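Local coordinates for SusD superfamily protein (Bacteroides thetaiotaomicron VPI-5482, PDB 3HDX) that probably binds polysaccharide at the outer membrane as a SusD-family protein, contributing to glycan uptake, at residues V202-C207 with T218-I223; S256-F261 with T361-I366; E277-A282 with P291-S296. All coordinates share one frame; numbering follows the deposited sequence. Where two conformers were deposited one is given.

Interaction 1 (V202-C207 with T218-I223); sequences VLAHIC and TYSAFI
Ala204 and Tyr219 mark the closest backbone approach in an antiparallel helix hairpin, formed by two consecutive helices of this largely helical SusD-family protein. The segments run at 154° to each other with axes 8.5 Å apart, and the small methyl of Ala204 permits a CA–CA separation of 5.3 Å from Tyr219. Ala204 CB rests against Tyr219 CB at 3.9 Å and also reaches the CD1 end of Ile223. Tyr219 supplies most of the rest. Its CG stands anti to the carbonyl carbon (chi1 -65°), which lays the ring across helix 196-209. Leu203 CB sits over one face of the Tyr219 ring, displaced toward the rim, in a CH-pi contact 4.0 Å from the ring centroid; Leu203 CD1 continues along the ring to CZ. Cys207, one helical turn further on, comes to the ring edge instead, with SG in the ring plane and 3.9 Å from Tyr219 CE2, a sulfur-aromatic contact. The ring is thus met on a face and at its rim by residues from successive turns. Helix 152-169 packs on Leu203 through Leu164 and Ile167, Ile258 reaches Ile223, and helix 363-376 covers Ser220 with Ile366 and Leu369.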
loop_
_atom_site.group_PDB
_atom_site.type_symbol
_atom_site.label_atom_id
_atom_site.label_comp_id
_atom_site.label_asym_id
_atom_site.label_seq_id
_atom_site.Cartn_x
_atom_site.Cartn_y
_atom_site.Cartn_z
ATOM N N VAL A 202 -1.892 9.372 -0.423
ATOM C CA VAL A 202 -2.153 8.899 -1.780
ATOM C C VAL A 202 -1.628 9.955 -2.752
ATOM O O VAL A 202 -1.019 9.602 -3.763
ATOM C CB VAL A 202 -3.643 8.493 -2.006
ATOM C CG1 VAL A 202 -3.826 7.944 -3.429
ATOM C CG2 VAL A 202 -4.088 7.474 -0.966
ATOM N N LEU A 203 -1.944 11.239 -2.508
ATOM C CA LEU A 203 -1.411 12.337 -3.358
ATOM C C LEU A 203 0.103 12.287 -3.451
ATOM O O LEU A 203 0.660 12.359 -4.541
ATOM C CB LEU A 203 -1.856 13.728 -2.865
ATOM C CG LEU A 203 -3.300 14.121 -3.174
ATOM C CD1 LEU A 203 -3.594 15.411 -2.428
ATOM C CD2 LEU A 203 -3.463 14.349 -4.668
ATOM N N ALA A 204 0.763 12.159 -2.301
ATOM C CA ALA A 204 2.226 12.118 -2.291
ATOM C C ALA A 204 2.765 10.998 -3.192
ATOM O O ALA A 204 3.689 11.202 -3.963
ATOM C CB ALA A 204 2.776 11.957 -0.843
ATOM N N HIS A 205 2.175 9.821 -3.044
ATOM C CA HIS A 205 2.583 8.669 -3.843
ATOM C C HIS A 205 2.218 8.764 -5.322
ATOM O O HIS A 205 2.971 8.260 -6.164
ATOM C CB HIS A 205 2.167 7.359 -3.179
ATOM C CG HIS A 205 3.125 6.917 -2.125
ATOM N ND1 HIS A 205 4.408 6.518 -2.446
ATOM C CD2 HIS A 205 3.000 6.777 -0.780
ATOM C CE1 HIS A 205 5.036 6.172 -1.334
ATOM N NE2 HIS A 205 4.213 6.334 -0.308
ATOM N N ILE A 206 1.038 9.300 -5.657
ATOM C CA ILE A 206 0.695 9.508 -7.064
ATOM C C ILE A 206 1.766 10.420 -7.671
ATOM O O ILE A 206 2.328 10.126 -8.733
ATOM C CB ILE A 206 -0.672 10.195 -7.256
ATOM C CG1 ILE A 206 -1.814 9.244 -6.868
ATOM C CG2 ILE A 206 -0.835 10.670 -8.717
ATOM C CD1 ILE A 206 -3.208 9.926 -6.636
ATOM N N CYS A 207 2.061 11.513 -6.968
ATOM C CA CYS A 207 3.053 12.466 -7.482
ATOM C C CYS A 207 4.422 11.829 -7.661
ATOM O O CYS A 207 5.070 12.023 -8.686
ATOM C CB CYS A 207 3.108 13.734 -6.615
ATOM S SG CYS A 207 1.569 14.691 -6.655
ATOM N N THR A 218 6.085 18.353 -0.968
ATOM C CA THR A 218 5.144 19.207 -0.222
ATOM C C THR A 218 4.094 18.388 0.530
ATOM O O THR A 218 3.794 18.638 1.705
ATOM C CB THR A 218 4.437 20.169 -1.197
ATOM O OG1 THR A 218 5.430 21.016 -1.790
ATOM C CG2 THR A 218 3.409 21.005 -0.437
ATOM N N TYR A 219 3.540 17.402 -0.138
ATOM C CA TYR A 219 2.544 16.561 0.500
ATOM C C TYR A 219 3.123 15.681 1.599
ATOM O O TYR A 219 2.506 15.522 2.652
ATOM C CB TYR A 219 1.784 15.700 -0.528
ATOM C CG TYR A 219 0.948 16.492 -1.515
ATOM C CD1 TYR A 219 0.112 17.530 -1.088
ATOM C CD2 TYR A 219 0.946 16.170 -2.871
ATOM C CE1 TYR A 219 -0.666 18.240 -2.006
ATOM C CE2 TYR A 219 0.161 16.854 -3.771
ATOM C CZ TYR A 219 -0.631 17.898 -3.337
ATOM O OH TYR A 219 -1.447 18.581 -4.232
ATOM N N SER A 220 4.303 15.100 1.373
ATOM C CA SER A 220 4.959 14.286 2.407
ATOM C C SER A 220 5.258 15.165 3.630
ATOM O O SER A 220 5.058 14.757 4.787
ATOM C CB SER A 220 6.254 13.662 1.863
ATOM O OG SER A 220 6.009 12.775 0.786
ATOM N N ALA A 221 5.744 16.384 3.374
ATOM C CA ALA A 221 6.020 17.360 4.450
ATOM C C ALA A 221 4.754 17.658 5.250
ATOM O O ALA A 221 4.751 17.651 6.469
ATOM C CB ALA A 221 6.630 18.656 3.871
ATOM N N PHE A 222 3.649 17.834 4.554
ATOM C CA PHE A 222 2.391 18.170 5.213
ATOM C C PHE A 222 1.988 17.036 6.161
ATOM O O PHE A 222 1.571 17.255 7.294
ATOM C CB PHE A 222 1.277 18.450 4.197
ATOM C CG PHE A 222 0.049 19.011 4.809
ATOM C CD1 PHE A 222 -0.081 20.390 4.954
ATOM C CD2 PHE A 222 -0.949 18.186 5.292
ATOM C CE1 PHE A 222 -1.221 20.942 5.584
ATOM C CE2 PHE A 222 -2.075 18.704 5.963
ATOM C CZ PHE A 222 -2.217 20.104 6.080
ATOM N N ILE A 223 2.121 15.808 5.682
ATOM C CA ILE A 223 1.814 14.639 6.494
ATOM C C ILE A 223 2.660 14.551 7.768
ATOM O O ILE A 223 2.145 14.379 8.875
ATOM C CB ILE A 223 1.945 13.322 5.665
ATOM C CG1 ILE A 223 0.928 13.294 4.526
ATOM C CG2 ILE A 223 1.755 12.101 6.563
ATOM C CD1 ILE A 223 1.340 12.330 3.395
#

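Interaction 2 (S256-F261 with T361-I366). With EDO (1,2-ethanediol), chain I.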
loop_
_atom_site.group_PDB
_atom_site.type_symbol
_atom_site.label_atom_id
_atom_site.label_comp_id
_atom_site.label_asym_id
_atom_site.label_seq_id
_atom_site.Cartn_x
_atom_site.Cartn_y
_atom_site.Cartn_z
ATOM N N SER A 256 -0.951 4.925 13.906
ATOM C CA SER A 256 0.229 4.973 13.072
ATOM C C SER A 256 0.050 4.323 11.701
ATOM O O SER A 256 0.918 4.492 10.820
ATOM C CB SER A 256 1.437 4.431 13.829
ATOM O OG SER A 256 1.731 5.259 14.967
ATOM N N ARG A 257 -1.068 3.618 11.509
ATOM C CA ARG A 257 -1.456 3.140 10.149
ATOM C C ARG A 257 -2.110 4.349 9.472
ATOM O O ARG A 257 -3.305 4.604 9.663
ATOM C CB ARG A 257 -2.372 1.947 10.200
ATOM C CG ARG A 257 -1.812 0.737 10.874
ATOM C CD ARG A 257 -2.674 -0.479 10.619
ATOM N NE ARG A 257 -4.003 -0.355 11.219
ATOM C CZ ARG A 257 -4.401 -0.815 12.416
ATOM N NH1 ARG A 257 -3.567 -1.418 13.273
ATOM N NH2 ARG A 257 -5.668 -0.645 12.788
ATOM N N ILE A 258 -1.312 5.145 8.765
ATOM C CA ILE A 258 -1.814 6.364 8.107
ATOM C C ILE A 258 -2.896 6.008 7.077
ATOM O O ILE A 258 -3.896 6.724 6.977
ATOM C CB ILE A 258 -0.671 7.189 7.502
ATOM C CG1 ILE A 258 0.236 7.703 8.614
ATOM C CG2 ILE A 258 -1.218 8.387 6.630
ATOM C CD1 ILE A 258 1.480 8.406 8.106
ATOM N N LEU A 259 -2.667 4.916 6.347
ATOM C CA LEU A 259 -3.660 4.340 5.428
ATOM C C LEU A 259 -3.516 2.830 5.474
ATOM O O LEU A 259 -2.419 2.286 5.212
ATOM C CB LEU A 259 -3.481 4.882 3.996
ATOM C CG LEU A 259 -4.645 4.692 3.005
ATOM C CD1 LEU A 259 -4.395 5.605 1.793
ATOM C CD2 LEU A 259 -4.865 3.288 2.545
ATOM N N GLY A 260 -4.596 2.148 5.815
ATOM C CA GLY A 260 -4.583 0.698 5.832
ATOM C C GLY A 260 -5.975 0.129 5.846
ATOM O O GLY A 260 -6.943 0.893 5.821
ATOM N N PHE A 261 -6.058 -1.207 5.827
ATOM C CA PHE A 261 -7.336 -1.941 5.780
ATOM C C PHE A 261 -7.264 -3.085 6.763
ATOM O O PHE A 261 -6.285 -3.847 6.788
ATOM C CB PHE A 261 -7.628 -2.459 4.368
ATOM C CG PHE A 261 -7.681 -1.361 3.369
ATOM C CD1 PHE A 261 -8.857 -0.646 3.172
ATOM C CD2 PHE A 261 -6.531 -0.968 2.698
ATOM C CE1 PHE A 261 -8.874 0.481 2.310
ATOM C CE2 PHE A 261 -6.552 0.141 1.825
ATOM C CZ PHE A 261 -7.736 0.853 1.638
ATOM N N THR A 361 0.574 2.736 4.146
ATOM C CA THR A 361 1.590 3.693 4.539
ATOM C C THR A 361 1.546 4.004 6.021
ATOM O O THR A 361 0.568 3.769 6.732
ATOM C CB THR A 361 1.508 4.990 3.702
ATOM O OG1 THR A 361 2.681 5.798 3.922
ATOM C CG2 THR A 361 0.245 5.803 3.982
ATOM N N ARG A 362 2.660 4.547 6.449
ATOM C CA ARG A 362 2.974 4.906 7.807
ATOM C C ARG A 362 4.085 5.955 7.753
ATOM O O ARG A 362 4.689 6.189 6.694
ATOM C CB ARG A 362 3.381 3.679 8.637
ATOM C CG ARG A 362 4.538 2.856 8.055
ATOM C CD ARG A 362 4.616 1.520 8.815
ATOM N NE ARG A 362 5.657 0.607 8.322
ATOM C CZ ARG A 362 6.913 0.578 8.761
ATOM N NH1 ARG A 362 7.367 1.465 9.630
ATOM N NH2 ARG A 362 7.744 -0.330 8.287
ATOM N N LEU A 363 4.394 6.559 8.903
ATOM C CA LEU A 363 5.352 7.676 8.917
ATOM C C LEU A 363 6.712 7.367 8.320
ATOM O O LEU A 363 7.309 8.210 7.645
ATOM C CB LEU A 363 5.515 8.335 10.302
ATOM C CG LEU A 363 4.456 9.402 10.603
ATOM C CD1 LEU A 363 4.541 9.855 12.059
ATOM C CD2 LEU A 363 4.531 10.588 9.668
ATOM N N GLU A 364 7.193 6.145 8.512
ATOM C CA GLU A 364 8.529 5.798 7.989
ATOM C C GLU A 364 8.543 5.830 6.449
ATOM O O GLU A 364 9.531 6.248 5.825
ATOM C CB GLU A 364 9.016 4.430 8.502
ATOM C CG GLU A 364 9.318 4.362 10.017
ATOM C CD GLU A 364 8.117 4.242 10.927
ATOM O OE1 GLU A 364 6.952 4.205 10.432
ATOM O OE2 GLU A 364 8.352 4.144 12.144
ATOM N N ASP A 365 7.467 5.334 5.847
ATOM C CA ASP A 365 7.304 5.376 4.380
ATOM C C ASP A 365 7.353 6.827 3.879
ATOM O O ASP A 365 8.144 7.163 3.001
ATOM C CB ASP A 365 6.023 4.693 3.933
ATOM C CG ASP A 365 5.694 4.967 2.467
ATOM O OD1 ASP A 365 6.615 4.870 1.618
ATOM O OD2 ASP A 365 4.514 5.306 2.173
ATOM N N ILE A 366 6.500 7.665 4.471
ATOM C CA ILE A 366 6.382 9.052 4.049
ATOM C C ILE A 366 7.686 9.843 4.282
ATOM O O ILE A 366 8.061 10.676 3.466
ATOM C CB ILE A 366 5.170 9.739 4.715
ATOM C CG1 ILE A 366 3.848 9.030 4.315
ATOM C CG2 ILE A 366 5.099 11.226 4.359
ATOM C CD1 ILE A 366 3.525 8.950 2.847
HETATM C C1 EDO I . -7.419 3.950 7.331
HETATM O O1 EDO I . -6.840 3.973 6.072
HETATM C C2 EDO I . -6.461 4.389 8.381
HETATM O O2 EDO I . -5.530 3.331 8.627
HETATM O O HOH W 1 2.734 6.455 11.194
#
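Ile258 and Leu259 both face Thr361 in a classic beta bulge, set in an antiparallel two-stranded ribbon. Thr361 O receives two weak hydrogen bonds, a bent one from Ile258 N at 3.1 Å and a long, nearly straight one from Leu259 N at 3.5 Å. The return bond, Thr361 N to Leu259 O, is firmer at 3.2 Å and lies in the carbonyl plane. Thr361 CG2, wedged between its own backbone N and carbonyl carbon, packs on Leu259 CB at 3.8 Å, while OG1 (chi1 -168°) turns to the helix and donates to the anti lone pair of Asp365 OD2 at 2.6 Å. Replacing Thr361 by an alanine would probably leave Asp365 OD2 without this hydroxyl, though probably still bonded to His205, and open a gap beside Leu259 CB. Ile258 CD1 reaches over the start of helix 363-376, onto Arg362 C and 3.5 Å from Leu363 N. Leu363 N donates to a water (2.8 Å) that can donate to Ser256 O, among other acceptors in reach, bridging the segments. Arg362, at the N-cap position, makes a salt bridge through NH1 to Glu364 OE1, bent as a hydrogen bond, and others with Glu423 and Glu427. An ethanediol, probably from crystallisation, accepts from Gly260 N and donates to Gly260 O through O1, and to Arg257 O through O2. The two-on-one pairing sits where an antiparallel ribbon runs straight into a helix.

Interaction 3 (E277-A282 with P291-S296)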
loop_
_atom_site.group_PDB
_atom_site.type_symbol
_atom_site.label_atom_id
_atom_site.label_comp_id
_atom_site.label_asym_id
_atom_site.label_seq_id
_atom_site.Cartn_x
_atom_site.Cartn_y
_atom_site.Cartn_z
ATOM N N GLU A 277 0.997 -13.593 5.897
ATOM C CA GLU A 277 1.259 -14.815 6.681
ATOM C C GLU A 277 0.933 -16.120 5.948
ATOM O O GLU A 277 1.568 -17.132 6.194
ATOM C CB GLU A 277 0.479 -14.815 8.003
ATOM C CG GLU A 277 0.842 -13.744 9.002
ATOM C CD GLU A 277 -0.019 -12.500 8.939
ATOM O OE1 GLU A 277 -0.488 -12.119 7.854
ATOM O OE2 GLU A 277 -0.228 -11.888 9.988
ATOM N N GLN A 278 -0.073 -16.120 5.080
ATOM C CA GLN A 278 -0.386 -17.300 4.266
ATOM C C GLN A 278 0.832 -17.748 3.431
ATOM O O GLN A 278 1.089 -18.976 3.268
ATOM C CB GLN A 278 -1.589 -17.035 3.366
ATOM C CG GLN A 278 -2.882 -16.861 4.139
ATOM C CD GLN A 278 -4.061 -16.275 3.344
ATOM O OE1 GLN A 278 -3.890 -15.728 2.251
ATOM N NE2 GLN A 278 -5.288 -16.364 3.930
ATOM N N LEU A 279 1.585 -16.760 2.937
ATOM C CA LEU A 279 2.765 -16.999 2.147
ATOM C C LEU A 279 4.048 -17.164 2.951
ATOM O O LEU A 279 4.938 -17.881 2.518
ATOM C CB LEU A 279 2.964 -15.842 1.131
ATOM C CG LEU A 279 1.871 -15.662 0.066
ATOM C CD1 LEU A 279 2.046 -14.306 -0.663
ATOM C CD2 LEU A 279 1.839 -16.841 -0.906
ATOM N N THR A 280 4.153 -16.525 4.118
ATOM C CA THR A 280 5.419 -16.498 4.855
ATOM C C THR A 280 5.534 -17.384 6.069
ATOM O O THR A 280 6.640 -17.824 6.362
ATOM C CB THR A 280 5.725 -15.044 5.296
ATOM O OG1 THR A 280 4.645 -14.546 6.090
ATOM C CG2 THR A 280 6.025 -14.142 4.054
ATOM N N LEU A 281 4.449 -17.635 6.794
ATOM C CA LEU A 281 4.590 -18.377 8.040
ATOM C C LEU A 281 4.656 -19.887 7.877
ATOM O O LEU A 281 4.078 -20.475 6.974
ATOM C CB LEU A 281 3.529 -17.962 9.057
ATOM C CG LEU A 281 3.481 -16.480 9.492
ATOM C CD1 LEU A 281 2.635 -16.290 10.798
ATOM C CD2 LEU A 281 4.920 -15.824 9.673
ATOM N N ALA A 282 5.386 -20.489 8.802
ATOM C CA ALA A 282 5.529 -21.950 8.899
ATOM C C ALA A 282 5.864 -22.272 10.362
ATOM O O ALA A 282 5.923 -21.386 11.215
ATOM C CB ALA A 282 6.610 -22.460 7.966
ATOM N N PRO A 291 7.585 -22.532 4.682
ATOM C CA PRO A 291 6.950 -21.305 4.185
ATOM C C PRO A 291 6.828 -21.362 2.655
ATOM O O PRO A 291 7.685 -22.005 2.024
ATOM C CB PRO A 291 7.951 -20.226 4.607
ATOM C CG PRO A 291 9.272 -20.868 4.549
ATOM C CD PRO A 291 9.007 -22.308 5.022
ATOM N N GLU A 292 5.802 -20.739 2.051
ATOM C CA GLU A 292 5.694 -20.705 0.577
ATOM C C GLU A 292 6.784 -19.807 -0.001
ATOM O O GLU A 292 7.345 -20.107 -1.063
ATOM C CB GLU A 292 4.331 -20.218 0.043
ATOM C CG GLU A 292 3.148 -21.146 0.305
ATOM C CD GLU A 292 3.356 -22.616 -0.123
ATOM O OE1 GLU A 292 4.071 -22.965 -1.106
ATOM O OE2 GLU A 292 2.785 -23.446 0.602
ATOM N N ILE A 293 7.089 -18.717 0.703
ATOM C CA ILE A 293 8.136 -17.761 0.291
ATOM C C ILE A 293 8.917 -17.343 1.536
ATOM O O ILE A 293 8.387 -17.356 2.632
ATOM C CB ILE A 293 7.565 -16.522 -0.471
ATOM C CG1 ILE A 293 6.832 -15.550 0.481
ATOM C CG2 ILE A 293 6.670 -16.956 -1.657
ATOM C CD1 ILE A 293 6.214 -14.304 -0.228
ATOM N N TYR A 294 10.172 -16.979 1.352
ATOM C CA TYR A 294 11.023 -16.596 2.486
ATOM C C TYR A 294 12.198 -15.768 1.996
ATOM O O TYR A 294 12.513 -15.772 0.797
ATOM C CB TYR A 294 11.522 -17.857 3.257
ATOM C CG TYR A 294 12.417 -18.757 2.433
ATOM C CD1 TYR A 294 11.890 -19.681 1.532
ATOM C CD2 TYR A 294 13.809 -18.714 2.591
ATOM C CE1 TYR A 294 12.720 -20.501 0.757
ATOM C CE2 TYR A 294 14.643 -19.528 1.840
ATOM C CZ TYR A 294 14.111 -20.426 0.925
ATOM O OH TYR A 294 14.976 -21.225 0.184
ATOM N N ILE A 295 12.822 -15.056 2.919
ATOM C CA ILE A 295 14.055 -14.324 2.627
ATOM C C ILE A 295 15.191 -15.289 2.981
ATOM O O ILE A 295 15.322 -15.713 4.142
ATOM C CB ILE A 295 14.221 -13.006 3.422
ATOM C CG1 ILE A 295 12.951 -12.122 3.400
ATOM C CG2 ILE A 295 15.462 -12.224 2.835
ATOM C CD1 ILE A 295 12.476 -11.564 1.999
ATOM N N SER A 296 15.961 -15.685 1.967
ATOM C CA SER A 296 17.059 -16.632 2.206
ATOM C C SER A 296 18.181 -15.986 3.036
ATOM O O SER A 296 18.278 -14.756 3.147
ATOM C CB SER A 296 17.654 -17.086 0.888
ATOM O OG SER A 296 18.356 -16.026 0.273
HETATM O O HOH W 2 3.545 -20.230 4.177
HETATM O O HOH W 3 8.989 -16.975 5.297
#
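Ile293 lays its CD1 methyl against Leu279, meeting CB at 3.8 Å and approaching CD1 as the two side chains cross. CG1 of Ile293 stands between its backbone N and carbonyl carbon (chi1 73°), which turns the branch toward the helix end, where it also touches Thr280 CG2 at 3.9 Å. Beneath this apolar overlap the backbones join: Ile293 N donates to Leu279 O at 2.9 Å, with an angle of 151° at the hydrogen and the donor tilted 21° from the carbonyl plane. Two residues earlier, Pro291 covers the end of helix 276-280. Pro291 CB lies 3.3 Å from Thr280 O, and Pro291 CD packs on Ala282 CB at 3.8 Å. Two waters fill in the polar side. One donates to both Thr280 O, at 2.7 Å, and Ile293 O, at 2.8 Å, bridging the segments with both its protons; the other accepts from Glu292 N and lies close to Gln278 O and Leu281 O. Glu292 keeps its CB near Leu279 O but, in one of two deposited conformers, bends its carboxylate away to a salt bridge with Lys288. Leu54 of helix 52-58 packs on Leu279, Glu292 and Ile293, and the strand pairs with 47-48. At the helix end Leu279 O is thus met by a strand N-H and Thr280 O by a water, while aliphatic carbons from both segments pack beside them.

How the interactions relate
From the N terminus, interaction 1 comes first: 202-207 and 218-223 close a ten-residue connection between consecutive helices. Interaction 2 opens only afterwards, at 256-261, and closes at 361-366 across 99 residues, tying strand 259-261 to the start of helix 363-376. Within that long loop nests interaction 3, a short closure that brings helix 276-280 to strand 293-294. Interactions 1 and 2 touch: His205 of the hairpin probably hydrogen-bonds Asp365, Val202 packs on Leu259, and Ile223 on Ile366, so ribbon and hairpin share one packed interior. Interaction 3 stands apart, about 10 Å from interaction 2 by nearest atoms, and across the chain's centre from interaction 1.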